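Local atomic coordinates of extracellular serine protease (Aeromonas sobria, PDB entry 3WQB), a protein that preferentially cleaves, as a secreted calcium-binding serine protease of the furin-like subtilases, peptide bonds that follow two basic residues, one of them lysine. Residues 277-281 / 411-417; 280-284 / 337-342; 268-272 / 332-336. The protein carries 1 engineered substitution. All blocks are in the same frame, centred on the assembly; numbering follows the deposited sequence.

Interaction 1 (277-281 / 411-417)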
loop_
_atom_site.group_PDB
_atom_site.type_symbol
_atom_site.label_atom_id
_atom_site.label_comp_id
_atom_site.label_asym_id
_atom_site.label_seq_id
_atom_site.Cartn_x
_atom_site.Cartn_y
_atom_site.Cartn_z
ATOM N N ILE A 277 0.619 8.429 2.647
ATOM C CA ILE A 277 0.081 7.735 3.829
ATOM C C ILE A 277 -1.173 8.481 4.275
ATOM O O ILE A 277 -1.172 9.712 4.356
ATOM C CB ILE A 277 1.115 7.682 4.978
ATOM C CG1 ILE A 277 2.389 6.946 4.537
ATOM C CG2 ILE A 277 0.521 7.034 6.236
ATOM C CD1 ILE A 277 2.181 5.502 4.045
ATOM N N PHE A 278 -2.244 7.742 4.547
ATOM C CA PHE A 278 -3.469 8.344 5.054
ATOM C C PHE A 278 -3.571 8.216 6.573
ATOM O O PHE A 278 -3.931 9.179 7.261
ATOM C CB PHE A 278 -4.701 7.735 4.370
ATOM C CG PHE A 278 -5.960 8.535 4.571
ATOM C CD1 PHE A 278 -6.212 9.639 3.772
ATOM C CD2 PHE A 278 -6.872 8.206 5.574
ATOM C CE1 PHE A 278 -7.361 10.403 3.957
ATOM C CE2 PHE A 278 -8.034 8.968 5.761
ATOM C CZ PHE A 278 -8.261 10.071 4.958
ATOM N N LEU A 279 -3.235 7.035 7.094
ATOM C CA LEU A 279 -3.319 6.744 8.522
ATOM C C LEU A 279 -2.190 5.807 8.936
ATOM O O LEU A 279 -1.638 5.055 8.109
ATOM C CB LEU A 279 -4.660 6.072 8.863
ATOM C CG LEU A 279 -5.943 6.881 8.733
ATOM C CD1 LEU A 279 -7.114 5.943 8.649
ATOM C CD2 LEU A 279 -6.082 7.855 9.900
ATOM N N SER A 280 -1.887 5.846 10.230
ATOM C CA SER A 280 -1.070 4.848 10.903
ATOM C C SER A 280 -1.985 3.846 11.602
ATOM O O SER A 280 -2.996 4.222 12.208
ATOM C CB SER A 280 -0.196 5.546 11.946
ATOM O OG SER A 280 0.594 4.632 12.702
ATOM N N ALA A 281 -1.641 2.567 11.523
ATOM C CA ALA A 281 -2.347 1.558 12.287
ATOM C C ALA A 281 -1.367 0.538 12.824
ATOM O O ALA A 281 -0.203 0.526 12.444
ATOM C CB ALA A 281 -3.468 0.921 11.440
ATOM N N THR A 411 4.996 10.121 8.046
ATOM C CA THR A 411 5.162 8.887 8.811
ATOM C C THR A 411 3.820 8.291 9.253
ATOM O O THR A 411 3.600 7.081 9.109
ATOM C CB THR A 411 6.100 9.104 10.014
ATOM O OG1 THR A 411 7.390 9.477 9.527
ATOM C CG2 THR A 411 6.219 7.838 10.842
ATOM N N TYR A 412 2.943 9.128 9.798
ATOM C CA TYR A 412 1.714 8.655 10.432
ATOM C C TYR A 412 0.441 9.047 9.682
ATOM O O TYR A 412 -0.660 8.745 10.141
ATOM C CB TYR A 412 1.657 9.163 11.887
ATOM C CG TYR A 412 2.865 8.770 12.695
ATOM C CD1 TYR A 412 3.039 7.455 13.116
ATOM C CD2 TYR A 412 3.839 9.703 13.020
ATOM C CE1 TYR A 412 4.148 7.080 13.839
ATOM C CE2 TYR A 412 4.957 9.340 13.745
ATOM C CZ TYR A 412 5.102 8.019 14.152
ATOM O OH TYR A 412 6.203 7.630 14.877
ATOM N N GLY A 413 0.589 9.724 8.542
ATOM C CA GLY A 413 -0.571 10.297 7.867
ATOM C C GLY A 413 -1.251 11.296 8.797
ATOM O O GLY A 413 -0.595 12.141 9.422
ATOM N N PHE A 414 -2.574 11.193 8.892
ATOM C CA PHE A 414 -3.341 12.021 9.815
ATOM C C PHE A 414 -3.215 11.558 11.267
ATOM O O PHE A 414 -3.634 12.266 12.186
ATOM C CB PHE A 414 -4.805 12.110 9.364
ATOM C CG PHE A 414 -4.960 12.821 8.056
ATOM C CD1 PHE A 414 -5.235 12.114 6.885
ATOM C CD2 PHE A 414 -4.750 14.196 7.979
ATOM C CE1 PHE A 414 -5.334 12.778 5.664
ATOM C CE2 PHE A 414 -4.836 14.864 6.766
ATOM C CZ PHE A 414 -5.128 14.158 5.610
ATOM N N GLY A 415 -2.608 10.389 11.466
ATOM C CA GLY A 415 -2.352 9.875 12.801
ATOM C C GLY A 415 -2.781 8.440 13.002
ATOM O O GLY A 415 -3.206 7.751 12.066
ATOM N N LEU A 416 -2.665 7.991 14.249
ATOM C CA LEU A 416 -3.073 6.646 14.613
ATOM C C LEU A 416 -4.591 6.556 14.740
ATOM O O LEU A 416 -5.224 7.378 15.401
ATOM C CB LEU A 416 -2.405 6.240 15.926
ATOM C CG LEU A 416 -2.861 4.955 16.615
ATOM C CD1 LEU A 416 -2.592 3.739 15.747
ATOM C CD2 LEU A 416 -2.207 4.814 17.982
ATOM N N ILE A 417 -5.167 5.540 14.112
ATOM C CA ILE A 417 -6.608 5.301 14.195
ATOM C C ILE A 417 -7.119 5.363 15.637
ATOM O O ILE A 417 -6.526 4.773 16.547
ATOM C CB ILE A 417 -6.955 3.947 13.581
ATOM C CG1 ILE A 417 -6.710 3.994 12.068
ATOM C CG2 ILE A 417 -8.399 3.558 13.894
ATOM C CD1 ILE A 417 -6.917 2.662 11.361
#
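Phe278 O accepts a backbone hydrogen bond from Phe414 N at 2.9 Å, one of three that join the strand 277-281 to the loop 411-417. The bond is almost straight, although the donor stands above the carbonyl plane. Ser280 pairs through both its backbone atoms. Its N gives a bond to Gly415 O at 3.0 Å, and its O takes one from Ile417 N at 3.2 Å. The last bond lies nearly along the C=O axis, and Leu416 CA adds a CA-H...O contact to the same oxygen. Phe414 and Gly415 belong to a type II' turn that runs from Tyr412 to Gly415 and is closed by Gly415 N on Tyr412 O. Gly413 CA makes a CA-H...O contact with Phe278 O; its positive phi of 60° suits the turn.

The aromatic contact is T-shaped. The edge of Phe414 points at a face of Phe278, with ring centroids 5.1 Å apart and planes at 73°. The CG of Phe278 is anti to its backbone N (chi1 -165°), which swings the ring back to the loop although its CB starts away from it. Ser280 OG lies at the edge of the Tyr412 ring, whose hydroxyl is bonded to Asp373.

Aliphatic packing extends the contact. Leu279 and Ile417 cross at about a right angle, with Leu279 CD1 4.0 Å from Ile417 CG1. Ile417 CD1 also meets Ala281 CB.

Strand 277-282 is one of the two outer strands of the six-stranded parallel sheet. Strand 255-261 pairs with it, helix 358-368 packs on Phe278 and Leu279, and helix 335-352 meets Ala281 and Ile417.

Interaction 2 (280-284 / 337-342); sequences SATGG and SATPST
Ser337 opens the contact, with its CB 3.9 Å from Gly283 CA, just past the end of strand 277-282. Its OG is bonded to Asn333 O, one turn back. The helix runs nearly perpendicular to the strand: the axes of 280-282 and 337-342 are 97° apart in direction and approach to 6.4 Å.

Ala338 comes next. Its CB lies 3.6 Å from Ala281 O, and its CA makes a CA-H...O contact with Thr282 O. With alanines at 281 and 338, strand and helix come close.

Ser341, one turn on from Ser337, meets the strand with its hydroxyl. Thr282 OG1 donates to Ser341 OG at 2.8 Å. A chi1 of 45° sets Thr282 OG1 between the backbone N and the carbonyl carbon, so that it faces the helix. Thr282 O is also near Ser341 OG, at 3.1 Å.

Thr342 ends the segment. Its OG1 touches Ala281 CB at 3.3 Å and donates back to Ala338 O at 3.0 Å. Ala338 O also accepts from Thr342 N, and the two donors reach it from opposite faces of its plane.

The contact therefore mixes small apolar groups with buried hydroxyls. Thr342 OG1 is paired within its own helix, so it can lie against the Ala281 methyl. The single side-chain hydrogen bond between the segments fixes Thr282 on Ser341 at the strand's end.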
loop_
_atom_site.group_PDB
_atom_site.type_symbol
_atom_site.label_atom_id
_atom_site.label_comp_id
_atom_site.label_asym_id
_atom_site.label_seq_id
_atom_site.Cartn_x
_atom_site.Cartn_y
_atom_site.Cartn_z
ATOM N N SER A 280 -1.887 5.846 10.230
ATOM C CA SER A 280 -1.070 4.848 10.903
ATOM C C SER A 280 -1.985 3.846 11.602
ATOM O O SER A 280 -2.996 4.222 12.208
ATOM C CB SER A 280 -0.196 5.546 11.946
ATOM O OG SER A 280 0.594 4.632 12.702
ATOM N N ALA A 281 -1.641 2.567 11.523
ATOM C CA ALA A 281 -2.347 1.558 12.287
ATOM C C ALA A 281 -1.367 0.538 12.824
ATOM O O ALA A 281 -0.203 0.526 12.444
ATOM C CB ALA A 281 -3.468 0.921 11.440
ATOM N N THR A 282 -1.859 -0.317 13.709
ATOM C CA THR A 282 -1.035 -1.256 14.464
ATOM C C THR A 282 -0.412 -2.357 13.604
ATOM O O THR A 282 -1.110 -3.083 12.909
ATOM C CB THR A 282 -1.866 -1.889 15.581
ATOM O OG1 THR A 282 -3.134 -2.280 15.045
ATOM C CG2 THR A 282 -2.131 -0.875 16.662
ATOM N N GLY A 283 0.911 -2.463 13.669
ATOM C CA GLY A 283 1.640 -3.537 12.997
ATOM C C GLY A 283 2.728 -4.187 13.842
ATOM O O GLY A 283 3.126 -5.305 13.554
ATOM N N GLY A 284 3.215 -3.498 14.876
ATOM C CA GLY A 284 4.205 -4.074 15.777
ATOM C C GLY A 284 5.585 -4.214 15.175
ATOM O O GLY A 284 5.915 -3.575 14.166
ATOM N N SER A 337 -0.079 -5.948 8.550
ATOM C CA SER A 337 -0.907 -5.969 9.760
ATOM C C SER A 337 -1.607 -4.634 9.997
ATOM O O SER A 337 -2.720 -4.596 10.504
ATOM C CB SER A 337 -0.051 -6.342 10.969
ATOM O OG SER A 337 0.285 -7.719 10.922
ATOM N N ALA A 338 -0.950 -3.536 9.627
ATOM C CA ALA A 338 -1.587 -2.222 9.680
ATOM C C ALA A 338 -2.814 -2.181 8.768
ATOM O O ALA A 338 -3.825 -1.550 9.093
ATOM C CB ALA A 338 -0.604 -1.148 9.300
ATOM N N THR A 339 -2.713 -2.882 7.642
ATOM C CA THR A 339 -3.782 -2.916 6.656
ATOM C C THR A 339 -5.062 -3.552 7.227
ATOM O O THR A 339 -6.105 -2.895 7.208
ATOM C CB THR A 339 -3.276 -3.557 5.334
ATOM O OG1 THR A 339 -2.205 -2.755 4.817
ATOM C CG2 THR A 339 -4.374 -3.615 4.297
ATOM N N PRO A 340 -4.993 -4.796 7.771
ATOM C CA PRO A 340 -6.214 -5.366 8.370
ATOM C C PRO A 340 -6.654 -4.643 9.642
ATOM O O PRO A 340 -7.831 -4.662 9.969
ATOM C CB PRO A 340 -5.827 -6.826 8.667
ATOM C CG PRO A 340 -4.326 -6.822 8.727
ATOM C CD PRO A 340 -3.934 -5.815 7.662
ATOM N N SER A 341 -5.720 -4.015 10.350
ATOM C CA SER A 341 -6.114 -3.154 11.471
ATOM C C SER A 341 -7.050 -2.040 11.004
ATOM O O SER A 341 -8.041 -1.737 11.661
ATOM C CB SER A 341 -4.885 -2.595 12.182
ATOM O OG SER A 341 -4.155 -3.638 12.803
ATOM N N THR A 342 -6.730 -1.464 9.853
ATOM C CA THR A 342 -7.541 -0.424 9.240
ATOM C C THR A 342 -8.823 -0.992 8.622
ATOM O O THR A 342 -9.885 -0.391 8.763
ATOM C CB THR A 342 -6.703 0.350 8.206
ATOM O OG1 THR A 342 -5.527 0.854 8.854
ATOM C CG2 THR A 342 -7.480 1.506 7.600
#

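Interaction 3 (268-272 / 332-336). Engineered in segment 332-336: Ala336 (natural residue Ser).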
loop_
_atom_site.group_PDB
_atom_site.type_symbol
_atom_site.label_atom_id
_atom_site.label_comp_id
_atom_site.label_asym_id
_atom_site.label_seq_id
_atom_site.Cartn_x
_atom_site.Cartn_y
_atom_site.Cartn_z
ATOM N N SER A 268 6.727 1.620 13.252
ATOM C CA SER A 268 7.433 0.350 13.258
ATOM C C SER A 268 8.719 0.541 12.473
ATOM O O SER A 268 8.731 1.241 11.456
ATOM C CB SER A 268 6.579 -0.736 12.622
ATOM O OG SER A 268 5.389 -0.922 13.354
ATOM N N SER A 269 9.800 -0.060 12.963
ATOM C CA SER A 269 11.131 0.110 12.399
ATOM C C SER A 269 11.149 0.068 10.868
ATOM O O SER A 269 11.761 0.920 10.230
ATOM C CB SER A 269 12.064 -0.967 12.974
ATOM O OG SER A 269 11.569 -2.272 12.712
ATOM N N TYR A 270 10.447 -0.917 10.306
ATOM C CA TYR A 270 10.488 -1.232 8.881
ATOM C C TYR A 270 9.517 -0.411 8.012
ATOM O O TYR A 270 9.607 -0.467 6.787
ATOM C CB TYR A 270 10.164 -2.726 8.689
ATOM C CG TYR A 270 8.907 -3.108 9.430
ATOM C CD1 TYR A 270 7.658 -2.729 8.945
ATOM C CD2 TYR A 270 8.965 -3.775 10.658
ATOM C CE1 TYR A 270 6.494 -3.029 9.641
ATOM C CE2 TYR A 270 7.808 -4.095 11.359
ATOM C CZ TYR A 270 6.574 -3.709 10.847
ATOM O OH TYR A 270 5.406 -4.000 11.516
ATOM N N SER A 271 8.603 0.349 8.610
ATOM C CA SER A 271 7.487 0.891 7.806
ATOM C C SER A 271 7.910 1.898 6.747
ATOM O O SER A 271 8.630 2.855 7.043
ATOM C CB SER A 271 6.441 1.572 8.687
ATOM O OG SER A 271 5.262 1.864 7.936
ATOM N N SER A 272 7.423 1.696 5.522
ATOM C CA SER A 272 7.537 2.733 4.509
ATOM C C SER A 272 6.685 3.927 4.914
ATOM O O SER A 272 5.743 3.790 5.704
ATOM C CB SER A 272 7.111 2.207 3.142
ATOM O OG SER A 272 7.967 1.144 2.739
ATOM N N MET A 332 2.899 -12.239 13.502
ATOM C CA MET A 332 2.369 -11.481 12.374
ATOM C C MET A 332 2.665 -10.000 12.571
ATOM O O MET A 332 2.554 -9.487 13.673
ATOM C CB MET A 332 0.874 -11.740 12.207
ATOM C CG MET A 332 0.224 -11.020 11.045
ATOM S SD MET A 332 1.042 -11.356 9.477
ATOM C CE MET A 332 0.061 -10.330 8.394
ATOM N N ASN A 333 3.055 -9.316 11.502
ATOM C CA ASN A 333 3.523 -7.942 11.624
ATOM C C ASN A 333 3.403 -7.208 10.289
ATOM O O ASN A 333 2.687 -7.644 9.388
ATOM C CB ASN A 333 4.973 -7.929 12.123
ATOM C CG ASN A 333 5.942 -8.477 11.101
ATOM O OD1 ASN A 333 5.531 -9.023 10.076
ATOM N ND2 ASN A 333 7.240 -8.321 11.361
ATOM N N GLY A 334 4.091 -6.080 10.175
ATOM C CA GLY A 334 4.223 -5.390 8.908
ATOM C C GLY A 334 3.123 -4.395 8.617
ATOM O O GLY A 334 2.128 -4.285 9.348
ATOM N N THR A 335 3.314 -3.655 7.536
ATOM C CA THR A 335 2.199 -2.894 7.008
ATOM C C THR A 335 1.092 -3.858 6.575
ATOM O O THR A 335 -0.067 -3.451 6.461
ATOM C CB THR A 335 2.613 -1.892 5.917
ATOM O OG1 THR A 335 3.330 -2.562 4.870
ATOM C CG2 THR A 335 3.453 -0.774 6.510
ATOM N N ALA A 336 1.428 -5.140 6.391
ATOM C CA ALA A 336 0.386 -6.166 6.167
ATOM C C ALA A 336 -0.496 -6.421 7.374
ATOM O O ALA A 336 -1.524 -7.082 7.232
ATOM C CB ALA A 336 0.963 -7.474 5.740
#
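The Tyr270 side chain reaches from the turn 268-271 to the backbone just before helix 335-352. Its ring comes obliquely to Gly334, with CE1 3.4 Å from Gly334 CA. At the end of the ring, Tyr270 OH accepts a hydrogen bond from Gly334 N. The distance is 2.8 Å, but the bond is bent, with an N-H...acceptor angle of 138°. The same hydroxyl has a weak bond to Gly284 O.

Tyr270 CG sits between the backbone N and the carbonyl carbon (chi1 50°). This folds the ring back over its own turn, and Ser268 CB lies 3.5 Å above one face, offset toward the rim. Ser271 N closes the type I turn by bonding to Ser268 O. The ring thus lies between the turn and the glycine.

Asn333 approaches the end of the tyrosine, with its CB 4.0 Å from Tyr270 OH. Its ND2 is bonded to Glu285 O.

Ser271 and Thr335 make a smaller second contact. Ser271 OG lies 3.5 Å from Thr335 CG2. This oxygen donates to Ser272 O at 3.0 Å, and it also has a bond with Ala260 N. The methyl of Thr335 therefore packs against a hydroxyl that already has polar partners.

Gly334 holds the N-cap position of helix 335-352, and its positive phi (88°) suits a residue without a side chain. Ala336, an engineered replacement for the natural serine, follows in the first turn and touches His115. The sequence Gly-Thr-Ser in the natural protein is the subtilase serine motif. In this family the nucleophile stands at the N-terminal end of this central helix. The turn 268-271 packs beside the active site, where predicted charge-relay residues Asp78 and His115 join position 336.

Overall arrangement
The three contacts lie close together in the subtilisin-like domain. The centres of interactions 1 and 2 are about 10 Å apart, those of 2 and 3 about 8 Å, and those of 1 and 3 about 13 Å. Interactions 1 and 2 share Ser280 and Ala281 on strand 277-282, at one margin of the parallel sheet. Interactions 2 and 3 share helix 335-352. Along the chain the order is 268-272, 277-284, 332-342 and 411-417, and interaction 3 crosses both others. Ile417 packs on Thr342, while Gly284 meets Ser268 and Tyr270. They join the edge strand to the later loop and to the central helix, and the turn 268-271 to the start of that helix, next to position 336.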